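Local structure of TRAP-T family transporter, DctP (Periplasmic binding) subunit (Sulfitobacter sp. NAS-14.1, 4PF8) at residues A[26-34]-A[59-70]. The protein binds beta-D-galacturonate as a solute-binding protein and probably delivers it, in the periplasm, to the membrane subunits of a TRAP transporter. Numbering follows the deposited sequence.
Sequences WRGWNIHVE and GKVFHAGVLGSQ. With GTR (beta-D-galactopyranuronic acid), chain D.
From Trp26 to Trp29 the chain runs parallel to Gly59–Phe62, their axes 4.7 Å apart at the closest, in a ladder of backbone bonds; beyond the strands, Ala64 N to His32 O and Gly65 N to Asn30 O tie the turn at His63–Val66 to the 26-34 segment. Trp29 carries much of the side-chain packing. With CG anti to the backbone N (chi1 -177°), its indole lies against the loop that follows the second strand, and NE1 gives a hydrogen bond of 2.8 Å to Gly68 O, which sits close to the ring plane. Leu67 CB also meets this edge, at CD1, whereas Gln70 crosses the far end of the indole at about a right angle, its CB 3.6 Å from CH2. Were Trp29 an alanine, Gly68 O would probably lose this donor and Gln70 a wall to pack against. Gln70 NE2 bonds galacturonate O3 at 3.2 Å, and Ser88 N holds its OE1; from the other segment His32 NE2 grips O2 at 2.9 Å. Farther from the ligand, Asn30 ND2 donates to His63 ND1 in a nearly straight bond of 3.0 Å (166° at the hydrogen), each partner lying close to the other group's plane although amide and ring are turned 79° apart. Ser39 also bonds ND2 and Glu43 takes up His63 NE2, which ties the pair to helix 37-52. Glu34 CA lies over one face of the imidazole, a CH-pi contact. On the Trp29 face of the strands, the Arg27 methylenes cross Phe62 CE1. The two strands and helix 37-52 form a beta-alpha-beta unit, with 59-62 at the sheet's margin and 84-88 flanking 26-29 across from it; both loops lead from the strand ends into the galacturonate pocket.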
loop_
_atom_site.group_PDB
_atom_site.type_symbol
_atom_site.label_atom_id
_atom_site.label_comp_id
_atom_site.label_asym_id
_atom_site.label_seq_id
_atom_site.Cartn_x
_atom_site.Cartn_y
_atom_site.Cartn_z
ATOM N N TRP A 26 20.152 9.252 9.340
ATOM C CA TRP A 26 18.883 8.535 9.324
ATOM C C TRP A 26 18.900 7.394 8.331
ATOM O O TRP A 26 19.573 7.447 7.298
ATOM C CB TRP A 26 17.726 9.438 8.902
ATOM C CG TRP A 26 17.337 10.451 9.910
ATOM C CD1 TRP A 26 17.786 10.565 11.176
ATOM C CD2 TRP A 26 16.386 11.492 9.714
ATOM N NE1 TRP A 26 17.179 11.637 11.801
ATOM C CE2 TRP A 26 16.310 12.218 10.913
ATOM C CE3 TRP A 26 15.586 11.880 8.631
ATOM C CZ2 TRP A 26 15.477 13.319 11.060
ATOM C CZ3 TRP A 26 14.758 12.969 8.778
ATOM C CH2 TRP A 26 14.708 13.674 9.988
ATOM N N ARG A 27 18.122 6.374 8.647
ATOM C CA ARG A 27 17.870 5.293 7.712
ATOM C C ARG A 27 16.386 5.234 7.366
ATOM O O ARG A 27 15.529 5.264 8.248
ATOM C CB ARG A 27 18.340 3.955 8.273
ATOM C CG ARG A 27 19.823 3.929 8.498
ATOM C CD ARG A 27 20.341 2.511 8.630
ATOM N NE ARG A 27 21.741 2.505 9.036
ATOM C CZ ARG A 27 22.247 1.731 9.991
ATOM N NH1 ARG A 27 21.473 0.889 10.663
ATOM N NH2 ARG A 27 23.538 1.804 10.271
ATOM N N GLY A 28 16.105 5.178 6.072
ATOM C CA GLY A 28 14.746 5.123 5.563
ATOM C C GLY A 28 14.462 3.844 4.804
ATOM O O GLY A 28 15.325 3.330 4.094
ATOM N N TRP A 29 13.267 3.302 5.002
ATOM C CA TRP A 29 12.892 2.013 4.413
ATOM C C TRP A 29 11.969 2.194 3.222
ATOM O O TRP A 29 10.994 2.929 3.290
ATOM C CB TRP A 29 12.163 1.167 5.442
ATOM C CG TRP A 29 11.771 -0.225 4.991
ATOM C CD1 TRP A 29 12.509 -1.363 5.103
ATOM C CD2 TRP A 29 10.545 -0.604 4.354
ATOM N NE1 TRP A 29 11.821 -2.443 4.580
ATOM C CE2 TRP A 29 10.604 -1.998 4.127
ATOM C CE3 TRP A 29 9.385 0.088 4.001
ATOM C CZ2 TRP A 29 9.549 -2.704 3.533
ATOM C CZ3 TRP A 29 8.338 -0.613 3.413
ATOM C CH2 TRP A 29 8.426 -1.993 3.197
ATOM N N ASN A 30 12.286 1.493 2.143
ATOM C CA ASN A 30 11.434 1.431 0.959
ATOM C C ASN A 30 11.440 -0.004 0.476
ATOM O O ASN A 30 12.495 -0.614 0.363
ATOM C CB ASN A 30 12.038 2.330 -0.105
ATOM C CG ASN A 30 11.194 2.433 -1.376
ATOM O OD1 ASN A 30 9.988 2.173 -1.393
ATOM N ND2 ASN A 30 11.819 2.884 -2.421
ATOM N N ILE A 31 10.259 -0.531 0.147
ATOM C CA ILE A 31 10.139 -1.867 -0.405
ATOM C C ILE A 31 10.428 -1.926 -1.908
ATOM O O ILE A 31 10.730 -2.981 -2.447
ATOM C CB ILE A 31 8.734 -2.436 -0.113
ATOM C CG1 ILE A 31 8.714 -3.962 -0.147
ATOM C CG2 ILE A 31 7.690 -1.846 -1.060
ATOM C CD1 ILE A 31 7.394 -4.529 0.406
ATOM N N HIS A 32 10.326 -0.780 -2.579
ATOM C CA HIS A 32 10.350 -0.750 -4.038
ATOM C C HIS A 32 11.703 -0.631 -4.682
ATOM O O HIS A 32 12.684 -0.275 -4.026
ATOM C CB HIS A 32 9.481 0.397 -4.493
ATOM C CG HIS A 32 8.041 0.157 -4.243
ATOM N ND1 HIS A 32 7.326 -0.800 -4.931
ATOM C CD2 HIS A 32 7.189 0.712 -3.361
ATOM C CE1 HIS A 32 6.078 -0.801 -4.492
ATOM N NE2 HIS A 32 5.978 0.095 -3.531
ATOM N N VAL A 33 11.767 -0.957 -5.975
ATOM C CA VAL A 33 12.960 -0.724 -6.765
ATOM C C VAL A 33 13.311 0.759 -6.777
ATOM O O VAL A 33 12.457 1.593 -6.512
ATOM C CB VAL A 33 12.805 -1.255 -8.196
ATOM C CG1 VAL A 33 12.551 -2.773 -8.148
ATOM C CG2 VAL A 33 11.686 -0.513 -8.927
ATOM N N GLU A 34 14.575 1.078 -7.062
ATOM C CA GLU A 34 15.030 2.455 -7.008
ATOM C C GLU A 34 14.241 3.355 -7.953
ATOM O O GLU A 34 13.941 4.504 -7.607
ATOM C CB GLU A 34 16.531 2.537 -7.336
ATOM C CG GLU A 34 17.117 3.917 -7.098
ATOM C CD GLU A 34 18.639 3.940 -7.110
ATOM O OE1 GLU A 34 19.262 2.868 -7.276
ATOM O OE2 GLU A 34 19.207 5.043 -6.959
ATOM N N GLY A 59 20.899 11.394 5.733
ATOM C CA GLY A 59 20.305 10.077 5.778
ATOM C C GLY A 59 20.305 9.439 4.421
ATOM O O GLY A 59 20.767 10.006 3.430
ATOM N N LYS A 60 19.773 8.236 4.387
ATOM C CA LYS A 60 19.799 7.436 3.183
ATOM C C LYS A 60 18.559 6.594 3.149
ATOM O O LYS A 60 18.144 6.042 4.173
ATOM C CB LYS A 60 21.030 6.522 3.170
ATOM C CG LYS A 60 21.091 5.634 1.931
ATOM C CD LYS A 60 22.368 4.806 1.880
ATOM C CE LYS A 60 22.345 3.858 0.693
ATOM N NZ LYS A 60 23.332 2.742 0.848
ATOM N N VAL A 61 17.973 6.507 1.955
ATOM C CA VAL A 61 16.874 5.602 1.674
ATOM C C VAL A 61 17.427 4.275 1.164
ATOM O O VAL A 61 18.266 4.232 0.267
ATOM C CB VAL A 61 15.932 6.190 0.611
ATOM C CG1 VAL A 61 14.738 5.264 0.377
ATOM C CG2 VAL A 61 15.463 7.581 1.041
ATOM N N PHE A 62 16.979 3.196 1.786
ATOM C CA PHE A 62 17.409 1.853 1.428
ATOM C C PHE A 62 16.282 1.184 0.687
ATOM O O PHE A 62 15.226 0.895 1.261
ATOM C CB PHE A 62 17.781 1.066 2.685
ATOM C CG PHE A 62 19.032 1.579 3.348
ATOM C CD1 PHE A 62 18.981 2.655 4.227
ATOM C CD2 PHE A 62 20.247 1.024 3.056
ATOM C CE1 PHE A 62 20.108 3.144 4.810
ATOM C CE2 PHE A 62 21.398 1.506 3.642
ATOM C CZ PHE A 62 21.331 2.570 4.525
ATOM N N HIS A 63 16.507 0.971 -0.604
ATOM C CA HIS A 63 15.472 0.480 -1.506
ATOM C C HIS A 63 15.374 -1.044 -1.512
ATOM O O HIS A 63 16.192 -1.747 -0.909
ATOM C CB HIS A 63 15.772 0.986 -2.928
ATOM C CG HIS A 63 15.875 2.465 -3.015
ATOM N ND1 HIS A 63 14.812 3.289 -2.730
ATOM C CD2 HIS A 63 16.904 3.283 -3.334
ATOM C CE1 HIS A 63 15.177 4.553 -2.858
ATOM N NE2 HIS A 63 16.444 4.575 -3.222
ATOM N N ALA A 64 14.333 -1.536 -2.168
ATOM C CA ALA A 64 14.184 -2.954 -2.477
ATOM C C ALA A 64 14.028 -3.825 -1.238
ATOM O O ALA A 64 14.314 -5.030 -1.277
ATOM C CB ALA A 64 15.354 -3.439 -3.336
ATOM N N GLY A 65 13.546 -3.237 -0.146
ATOM C CA GLY A 65 13.230 -3.995 1.056
ATOM C C GLY A 65 14.450 -4.608 1.724
ATOM O O GLY A 65 14.317 -5.568 2.491
ATOM N N VAL A 66 15.640 -4.073 1.454
ATOM C CA VAL A 66 16.874 -4.687 1.941
ATOM C C VAL A 66 16.960 -4.654 3.477
ATOM O O VAL A 66 17.672 -5.480 4.086
ATOM C CB VAL A 66 18.116 -4.037 1.276
ATOM C CG1 VAL A 66 18.329 -2.607 1.757
ATOM C CG2 VAL A 66 19.368 -4.892 1.491
ATOM N N LEU A 67 16.243 -3.726 4.115
ATOM C CA LEU A 67 16.269 -3.622 5.570
ATOM C C LEU A 67 15.120 -4.360 6.256
ATOM O O LEU A 67 15.004 -4.320 7.479
ATOM C CB LEU A 67 16.276 -2.160 6.022
ATOM C CG LEU A 67 17.461 -1.331 5.548
ATOM C CD1 LEU A 67 17.343 0.034 6.203
ATOM C CD2 LEU A 67 18.787 -2.005 5.879
ATOM N N GLY A 68 14.312 -5.075 5.483
ATOM C CA GLY A 68 13.320 -5.972 6.055
ATOM C C GLY A 68 12.037 -6.087 5.255
ATOM O O GLY A 68 11.747 -5.249 4.417
ATOM N N SER A 69 11.272 -7.131 5.536
ATOM C CA SER A 69 9.908 -7.230 5.073
ATOM C C SER A 69 9.073 -6.121 5.693
ATOM O O SER A 69 9.450 -5.503 6.688
ATOM C CB SER A 69 9.314 -8.585 5.443
ATOM O OG SER A 69 9.043 -8.636 6.826
ATOM N N GLN A 70 7.917 -5.858 5.119
ATOM C CA GLN A 70 7.166 -4.714 5.545
ATOM C C GLN A 70 6.673 -4.788 7.003
ATOM O O GLN A 70 6.794 -3.805 7.733
ATOM C CB GLN A 70 6.028 -4.388 4.548
ATOM C CG GLN A 70 5.324 -3.099 4.899
ATOM C CD GLN A 70 4.777 -2.321 3.701
ATOM O OE1 GLN A 70 4.656 -1.099 3.765
ATOM N NE2 GLN A 70 4.463 -3.005 2.622
HETATM C C1 GTR D . 2.487 -2.456 -3.140
HETATM C C2 GTR D . 2.812 -1.546 -2.003
HETATM C C3 GTR D . 3.936 -2.190 -1.211
HETATM C C4 GTR D . 3.523 -3.556 -0.679
HETATM C C5 GTR D . 3.118 -4.378 -1.898
HETATM C C6 GTR D . 2.592 -5.743 -1.469
HETATM O O1 GTR D . 1.363 -1.924 -3.909
HETATM O O2 GTR D . 3.267 -0.285 -2.563
HETATM O O3 GTR D . 4.167 -1.344 -0.064
HETATM O O4 GTR D . 2.394 -3.370 0.192
HETATM O O5 GTR D . 2.098 -3.710 -2.670
HETATM O O6A GTR D . 1.690 -6.230 -2.201
HETATM O O6B GTR D . 3.165 -6.345 -0.532
#